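Side-chain contacts in outer surface protein (Bacillus cereus ATCC 14579, PDB 1X7F), which is of unknown function but is probably a 6-phospho-N-acetylmuramidase, a glycosidase that would hydrolyse 6-phospho-N-acetylmuramyl glycosidic bonds: residues 233-236 with 237-241; 258-261 with 262-266. All blocks are in the same frame, centred on the assembly; numbering follows the deposited sequence.

Interaction 1 of 2, residues 233-236 with 237-241; sequences VQAK and HLWAT
Ala235 and Trp239 meet one helical turn apart, the methyl group of the first lying beside the six-membered ring of the second. Trp239 can be followed from the backbone outward. Its CB sits 3.7 Å from Ala235 O, the carbonyl that also accepts the hydrogen bond from Trp239 N (3.1 Å, N-H...O angle 171°). With CG anti to the carbonyl carbon (chi1 -74°), the indole is laid back along the preceding turn; CE3 comes to 3.5 Å from Ala235 O, which approaches the ring obliquely, and CZ3 ends 4.1 Å from Ala235 CB. At the other edge of the indole, NE1 leaves the pair and donates to Asp245 O, which helps to hold the ring in this rotation. Neighbouring steps repeat the backbone pattern: Leu238 N bonds to Gln234 O, and the leucine's CG rests 3.4 Å from that same oxygen. Ala240 CB likewise packs against Lys236 O at 3.3 Å. His237 takes a different first torsion, CG anti to its own N (chi1 -174°); ND1 is hydrogen-bonded to His226 NE2 and NE2 to Tyr374 OH. Thr241 OG1 donates to Leu238 O, three residues back (2.6 Å). The backbone bonds and the Ala235/Trp239 pair are i to i+4 contacts of an alpha-helix, here 231-240, one of the helices packed on the parallel sheet of a TIM-barrel-like domain, as in the alpha-amylase family.

Interaction 2 of 2, residues 258-261 with 262-266; sequences ELEK and LGNLN
Asn264 folds back over Glu260 in the final turn of helix 256-264, an alpha-helix packed against the parallel sheet of the TIM-barrel-like domain. Three backbone hydrogen bonds carry the i to i+4 pattern to this point. Leu262 N donates to Glu258 O at 3.1 Å, Gly263 N to Leu259 O at 2.9 Å, and Asn264 N to Glu260 O at 2.8 Å. The last has the most bent N-H...O angle of the three, 137°. Beyond it Leu265 N makes a weak bond back to Leu262 O, and the chain leaves the helix.

Among the polar groups, the side chains of Glu260 and Asn264 touch, with no hydrogen bond between them. Glu260 stretches its chain, and its CG comes to 3.8 Å from Asn264 ND2; the carboxylate and amide planes are 48° apart. Asn264 CG lies 3.2 Å from Glu260 O, set there by a chi1 of -77° that puts CG anti to the asparagine's own carbonyl carbon. The two other charged side chains reach elsewhere: Glu258 puts OE1 on Ser206 OG and OE2 on His207 N, two bonds that hold its buried carboxylate, while Lys261 NZ forms a salt bridge with Glu257.

Van der Waals contacts run from the leucine branches to carbonyl oxygens of the preceding turn. Leu262 sets both CG and CD1 close to Glu258 O, and its side chain continues inward to apolar contacts with Ile249 and Phe55 beneath the helix. Leu259 is buried against the same two residues. Leu265, already past the helix, turns its side chain back toward the last turn: CG is 3.5 Å from Lys261 O, with CD2 at 4.0 Å from that oxygen.

Neither contact closes a long loop: each joins adjacent turns of one helix, and they follow in series without nesting or crossing. From the N terminus, interaction 1 comes first on helix 231-240; the chain then passes through strand 246-249 and returns along helix 256-264, where interaction 2 lies, an alpha-beta-alpha succession. The two helices meet side by side. Ala235 CB packs 3.6 Å from Leu262 CD2, and Leu265 extends the seam, its CD2 3.6 Å from Lys236 CE and its CD1 3.9 Å from Trp239 CZ3. Lys236 also reaches Gln271 and Glu368, so the seam borders the mixed sheet that begins with strand 270-276.

Interaction 1 of 2, residues 233-236 with 237-241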
# COMPACT_ATOMS: atom_id res chain seq x y z
N VAL A 233 6.60 2.39 3.69
CA VAL A 233 7.17 2.02 2.39
C VAL A 233 6.40 0.84 1.76
O VAL A 233 6.07 0.87 0.58
CB VAL A 233 8.71 1.74 2.50
CG1 VAL A 233 9.30 1.30 1.18
CG2 VAL A 233 9.41 3.03 3.00
N GLN A 234 6.10 -0.17 2.57
CA GLN A 234 5.18 -1.23 2.17
C GLN A 234 3.85 -0.71 1.59
O GLN A 234 3.42 -1.18 0.55
CB GLN A 234 4.88 -2.14 3.37
CG GLN A 234 6.09 -2.76 4.04
CD GLN A 234 5.69 -3.54 5.28
OE1 GLN A 234 6.19 -3.30 6.39
NE2 GLN A 234 4.79 -4.48 5.11
N ALA A 235 3.22 0.25 2.27
CA ALA A 235 1.95 0.83 1.81
C ALA A 235 2.11 1.61 0.51
O ALA A 235 1.31 1.47 -0.41
CB ALA A 235 1.35 1.72 2.89
N LYS A 236 3.15 2.44 0.45
CA LYS A 236 3.52 3.15 -0.77
C LYS A 236 3.63 2.17 -1.93
O LYS A 236 3.08 2.39 -3.00
CB LYS A 236 4.86 3.90 -0.60
CG LYS A 236 4.80 5.23 0.16
CD LYS A 236 6.22 5.86 0.25
CE LYS A 236 6.22 7.11 1.10
NZ LYS A 236 7.40 7.98 0.84
N HIS A 237 4.35 1.07 -1.70
CA HIS A 237 4.56 0.11 -2.76
C HIS A 237 3.25 -0.50 -3.27
O HIS A 237 2.98 -0.46 -4.48
CB HIS A 237 5.56 -0.96 -2.31
CG HIS A 237 5.94 -1.91 -3.40
ND1 HIS A 237 6.52 -3.13 -3.15
CD2 HIS A 237 5.83 -1.82 -4.75
CE1 HIS A 237 6.75 -3.76 -4.28
NE2 HIS A 237 6.34 -2.98 -5.27
N LEU A 238 2.43 -1.03 -2.37
CA LEU A 238 1.13 -1.61 -2.73
C LEU A 238 0.23 -0.68 -3.58
O LEU A 238 -0.34 -1.10 -4.59
CB LEU A 238 0.38 -2.09 -1.48
CG LEU A 238 1.01 -3.26 -0.71
CD1 LEU A 238 0.16 -3.63 0.49
CD2 LEU A 238 1.21 -4.46 -1.60
N TRP A 239 0.13 0.58 -3.16
CA TRP A 239 -0.64 1.57 -3.90
C TRP A 239 0.01 1.96 -5.21
O TRP A 239 -0.70 2.22 -6.19
CB TRP A 239 -0.92 2.83 -3.05
CG TRP A 239 -1.97 2.64 -1.97
CD1 TRP A 239 -3.15 1.95 -2.07
CD2 TRP A 239 -1.97 3.23 -0.66
NE1 TRP A 239 -3.85 2.03 -0.90
CE2 TRP A 239 -3.15 2.81 -0.01
CE3 TRP A 239 -1.07 4.05 0.05
CZ2 TRP A 239 -3.46 3.18 1.31
CZ3 TRP A 239 -1.38 4.42 1.35
CH2 TRP A 239 -2.56 3.96 1.97
N ALA A 240 1.34 1.99 -5.26
CA ALA A 240 2.05 2.33 -6.51
C ALA A 240 1.91 1.28 -7.63
O ALA A 240 2.10 1.61 -8.79
CB ALA A 240 3.55 2.64 -6.25
N THR A 241 1.59 0.03 -7.28
CA THR A 241 1.36 -1.00 -8.31
C THR A 241 0.15 -0.65 -9.18
O THR A 241 0.04 -1.07 -10.32
CB THR A 241 1.18 -2.42 -7.69
OG1 THR A 241 0.03 -2.43 -6.83
CG2 THR A 241 2.36 -2.84 -6.78

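Interaction 2 of 2, residues 258-261 with 262-266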
# COMPACT_ATOMS: atom_id res chain seq x y z
N GLU A 258 3.39 4.47 13.89
CA GLU A 258 3.14 3.72 12.64
C GLU A 258 1.79 4.06 12.01
O GLU A 258 1.70 4.27 10.80
CB GLU A 258 3.25 2.21 12.85
CG GLU A 258 4.68 1.71 13.04
CD GLU A 258 4.72 0.21 13.30
OE1 GLU A 258 3.83 -0.30 14.02
OE2 GLU A 258 5.64 -0.46 12.78
N LEU A 259 0.74 4.13 12.83
CA LEU A 259 -0.58 4.56 12.37
C LEU A 259 -0.52 5.97 11.78
O LEU A 259 -1.14 6.23 10.75
CB LEU A 259 -1.64 4.49 13.50
CG LEU A 259 -1.96 3.11 14.11
CD1 LEU A 259 -2.78 3.25 15.42
CD2 LEU A 259 -2.65 2.11 13.14
N GLU A 260 0.23 6.86 12.41
CA GLU A 260 0.34 8.24 11.98
C GLU A 260 1.05 8.35 10.64
O GLU A 260 0.58 9.03 9.74
CB GLU A 260 1.04 9.10 13.04
CG GLU A 260 1.05 10.59 12.71
CD GLU A 260 1.98 11.39 13.61
OE1 GLU A 260 1.71 12.58 13.86
OE2 GLU A 260 2.99 10.81 14.08
N LYS A 261 2.20 7.67 10.52
CA LYS A 261 2.95 7.58 9.28
C LYS A 261 2.09 7.13 8.11
O LYS A 261 2.20 7.66 7.00
CB LYS A 261 4.12 6.59 9.44
CG LYS A 261 5.37 7.23 10.02
CD LYS A 261 6.48 6.19 10.20
CE LYS A 261 7.63 6.79 11.03
NZ LYS A 261 8.81 5.87 11.11
N LEU A 262 1.28 6.10 8.35
CA LEU A 262 0.40 5.56 7.32
C LEU A 262 -0.72 6.53 6.95
O LEU A 262 -1.03 6.70 5.76
CB LEU A 262 -0.16 4.21 7.75
CG LEU A 262 0.84 3.05 7.74
CD1 LEU A 262 0.23 1.88 8.47
CD2 LEU A 262 1.25 2.66 6.32
N GLY A 263 -1.29 7.17 7.97
CA GLY A 263 -2.35 8.14 7.78
C GLY A 263 -1.88 9.42 7.09
O GLY A 263 -2.66 10.11 6.42
N ASN A 264 -0.60 9.73 7.25
CA ASN A 264 -0.02 10.92 6.64
C ASN A 264 0.21 10.79 5.13
O ASN A 264 0.35 11.78 4.44
CB ASN A 264 1.29 11.30 7.34
CG ASN A 264 1.06 11.99 8.68
OD1 ASN A 264 -0.07 12.32 9.05
ND2 ASN A 264 2.14 12.19 9.43
N LEU A 265 0.24 9.56 4.62
CA LEU A 265 0.55 9.32 3.22
C LEU A 265 -0.51 9.85 2.26
O LEU A 265 -1.71 9.79 2.58
CB LEU A 265 0.73 7.82 2.97
CG LEU A 265 1.91 7.05 3.58
CD1 LEU A 265 1.83 5.59 3.23
CD2 LEU A 265 3.24 7.62 3.11
N ASN A 266 -0.07 10.34 1.10
CA ASN A 266 -0.94 10.54 -0.04
C ASN A 266 -1.18 9.17 -0.69
O ASN A 266 -0.24 8.49 -1.09
CB ASN A 266 -0.33 11.54 -1.05
CG ASN A 266 -1.33 12.00 -2.13
OD1 ASN A 266 -2.13 11.22 -2.63
ND2 ASN A 266 -1.25 13.27 -2.50